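Local coordinates for ribonuclease-like 3 (Danio rerio, PDB 2VQ9), which cleaves RNA as a secreted pancreatic-type ribonuclease, promotes angiogenesis and kills bacteria, the bactericidal action not requiring its RNase activity, at residues A133-E137 with W138-Y142. Residues are numbered along the deposited sequence; the frame is centred on the assembly and turned at random.
Sequences ACEGE and WPAHY. Unlike the reference sequence in segment 133-137: Gly136 (reference Ser). Unlike the reference sequence in segment 138-142: Ala140 (reference Thr).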
ATOM      1  N   ALA A 133       2.336  -7.043  -6.840  1.00 26.47           N
ATOM      2  CA  ALA A 133       3.314  -7.413  -7.859  1.00 27.28           C
ATOM      3  C   ALA A 133       4.636  -7.691  -7.188  1.00 27.96           C
ATOM      4  O   ALA A 133       5.131  -6.901  -6.359  1.00 28.04           O
ATOM      5  CB  ALA A 133       3.461  -6.315  -8.923  1.00 27.37           C
ATOM      6  N   CYS A 134       5.217  -8.825  -7.551  1.00 29.04           N
ATOM      7  CA  CYS A 134       6.467  -9.288  -6.987  1.00 30.66           C
ATOM      8  C   CYS A 134       7.504  -9.271  -8.088  1.00 32.36           C
ATOM      9  O   CYS A 134       7.261  -9.776  -9.189  1.00 31.85           O
ATOM     10  CB  CYS A 134       6.331 -10.729  -6.483  1.00 30.66           C
ATOM     11  SG  CYS A 134       5.158 -10.952  -5.135  1.00 31.25           S
ATOM     12  N   GLU A 135       8.642  -8.671  -7.793  1.00 34.13           N
ATOM     13  CA  GLU A 135       9.783  -8.716  -8.694  1.00 36.32           C
ATOM     14  C   GLU A 135      10.751  -9.645  -8.016  1.00 36.38           C
ATOM     15  O   GLU A 135      11.468  -9.257  -7.094  1.00 36.46           O
ATOM     16  CB  GLU A 135      10.332  -7.311  -8.925  1.00 36.71           C
ATOM     17  CG  GLU A 135       9.270  -6.454  -9.615  1.00 41.33           C
ATOM     18  CD  GLU A 135       9.783  -5.163 -10.212  1.00 43.09           C
ATOM     19  OE1 GLU A 135      11.019  -4.964 -10.250  1.00 49.05           O
ATOM     20  OE2 GLU A 135       8.926  -4.355 -10.654  1.00 47.53           O
ATOM     21  N   GLY A 136      10.700 -10.906  -8.437  1.00 36.69           N
ATOM     22  CA  GLY A 136      11.346 -11.981  -7.695  1.00 36.59           C
ATOM     23  C   GLY A 136      10.728 -12.079  -6.314  1.00 35.91           C
ATOM     24  O   GLY A 136       9.516 -12.213  -6.183  1.00 35.95           O
ATOM     25  N   GLU A 137      11.573 -11.989  -5.292  1.00 35.47           N
ATOM     26  CA  GLU A 137      11.166 -12.149  -3.905  1.00 35.43           C
ATOM     27  C   GLU A 137      10.682 -10.840  -3.257  1.00 34.07           C
ATOM     28  O   GLU A 137      10.342 -10.813  -2.075  1.00 32.78           O
ATOM     29  CB  GLU A 137      12.319 -12.739  -3.087  1.00 36.30           C
ATOM     30  CG  GLU A 137      13.635 -11.967  -3.191  1.00 40.76           C
ATOM     31  CD  GLU A 137      14.650 -12.335  -2.103  1.00 47.30           C
ATOM     32  OE1 GLU A 137      14.226 -12.734  -0.987  1.00 49.56           O
ATOM     33  OE2 GLU A 137      15.877 -12.207  -2.358  1.00 48.95           O
ATOM     34  N   TRP A 138      10.661  -9.766  -4.037  1.00 33.05           N
ATOM     35  CA  TRP A 138      10.433  -8.430  -3.465  1.00 32.28           C
ATOM     36  C   TRP A 138       9.130  -7.821  -3.966  1.00 30.65           C
ATOM     37  O   TRP A 138       8.925  -7.725  -5.176  1.00 29.91           O
ATOM     38  CB  TRP A 138      11.607  -7.512  -3.821  1.00 33.11           C
ATOM     39  CG  TRP A 138      12.951  -8.056  -3.378  1.00 36.05           C
ATOM     40  CD1 TRP A 138      13.890  -8.695  -4.157  1.00 38.36           C
ATOM     41  CD2 TRP A 138      13.492  -8.022  -2.051  1.00 37.08           C
ATOM     42  NE1 TRP A 138      14.985  -9.044  -3.391  1.00 38.80           N
ATOM     43  CE2 TRP A 138      14.764  -8.645  -2.095  1.00 38.09           C
ATOM     44  CE3 TRP A 138      13.036  -7.509  -0.838  1.00 36.77           C
ATOM     45  CZ2 TRP A 138      15.572  -8.776  -0.967  1.00 38.08           C
ATOM     46  CZ3 TRP A 138      13.841  -7.638   0.285  1.00 38.26           C
ATOM     47  CH2 TRP A 138      15.098  -8.271   0.213  1.00 38.98           C
ATOM     48  N   PRO A 139       8.245  -7.398  -3.034  1.00 29.52           N
ATOM     49  CA  PRO A 139       7.032  -6.676  -3.421  1.00 28.56           C
ATOM     50  C   PRO A 139       7.388  -5.335  -4.060  1.00 27.55           C
ATOM     51  O   PRO A 139       8.247  -4.614  -3.555  1.00 26.99           O
ATOM     52  CB  PRO A 139       6.291  -6.433  -2.089  1.00 28.80           C
ATOM     53  CG  PRO A 139       7.057  -7.084  -1.048  1.00 29.62           C
ATOM     54  CD  PRO A 139       8.380  -7.530  -1.569  1.00 28.99           C
ATOM     55  N   ALA A 140       6.717  -5.008  -5.157  1.00 27.05           N
ATOM     56  CA  ALA A 140       7.011  -3.810  -5.921  1.00 26.35           C
ATOM     57  C   ALA A 140       5.825  -2.863  -6.075  1.00 26.36           C
ATOM     58  O   ALA A 140       6.028  -1.674  -6.252  1.00 25.43           O
ATOM     59  CB  ALA A 140       7.552  -4.193  -7.296  1.00 27.24           C
ATOM     60  N   HIS A 141       4.597  -3.391  -6.035  1.00 26.14           N
ATOM     61  CA  HIS A 141       3.386  -2.618  -6.305  1.00 26.08           C
ATOM     62  C   HIS A 141       2.221  -3.225  -5.546  1.00 25.03           C
ATOM     63  O   HIS A 141       2.131  -4.449  -5.420  1.00 24.60           O
ATOM     64  CB  HIS A 141       3.079  -2.652  -7.819  1.00 27.00           C
ATOM     65  CG  HIS A 141       1.764  -2.052  -8.209  0.50 27.70           C
ATOM     66  ND1 HIS A 141       1.498  -0.703  -8.106  0.50 29.62           N
ATOM     67  CD2 HIS A 141       0.657  -2.613  -8.749  0.50 28.60           C
ATOM     68  CE1 HIS A 141       0.275  -0.462  -8.544  0.50 29.42           C
ATOM     69  NE2 HIS A 141      -0.260  -1.606  -8.932  0.50 29.52           N
ATOM     70  N   TYR A 142       1.354  -2.360  -5.025  1.00 23.76           N
ATOM     71  CA  TYR A 142       0.083  -2.790  -4.443  1.00 24.16           C
ATOM     72  C   TYR A 142      -0.963  -2.691  -5.550  1.00 24.51           C
ATOM     73  O   TYR A 142      -1.308  -1.603  -6.017  1.00 23.34           O
ATOM     74  CB  TYR A 142      -0.321  -1.946  -3.218  1.00 23.08           C
ATOM     75  CG  TYR A 142      -1.598  -2.413  -2.535  1.00 21.34           C
ATOM     76  CD1 TYR A 142      -1.580  -3.473  -1.628  1.00 20.64           C
ATOM     77  CD2 TYR A 142      -2.818  -1.784  -2.779  1.00 19.50           C
ATOM     78  CE1 TYR A 142      -2.749  -3.916  -1.006  1.00 19.98           C
ATOM     79  CE2 TYR A 142      -4.002  -2.223  -2.152  1.00 18.88           C
ATOM     80  CZ  TYR A 142      -3.949  -3.285  -1.261  1.00 18.91           C
ATOM     81  OH  TYR A 142      -5.085  -3.744  -0.649  1.00 20.59           O
TER
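Glu135 and Trp138 close a beta hairpin between strands 120-135 and 138-146 of the ribonuclease A fold, with Gly136 and Glu137 as its two-residue loop. The turn from Glu135 to Trp138 is type II'. Gly136 takes the positive phi (62°) of this turn. Backbone bonds join the closing pair in both directions. Glu135 N to Trp138 O is 2.8 Å. Trp138 N to Glu135 O is longer, 3.2 Å.

A classic beta bulge follows, with Ala140 and His141 both opposite Ala133. Ala133 O accepts from Ala140 N at 2.7 Å, and Ala133 N donates to His141 O at 3.0 Å. The CB atoms of Ala133 and His141 touch on one face of the hairpin. His141 is the catalytic proton donor. In the conformer described, its side chain is about 5 Å from that of the proton acceptor His37. The bulge thus includes an active-site residue. On the other face are Cys134, disulfide-bonded to Cys83, and Pro139, which packs on Phe33 of helix 27-37.

The Glu135 chain runs beside Ala140, with OE2 3.6 Å from Ala140 CB. Glu137 extends alongside the indole of its neighbour Trp138. Its CG sits between the backbone N and the carbonyl carbon (chi1 54°), which brings CG over one face of the indole. This is a CH-pi contact: Glu137 CG lies 3.5 Å from the centroid of the five-membered ring of Trp138, displaced toward the rim at NE1.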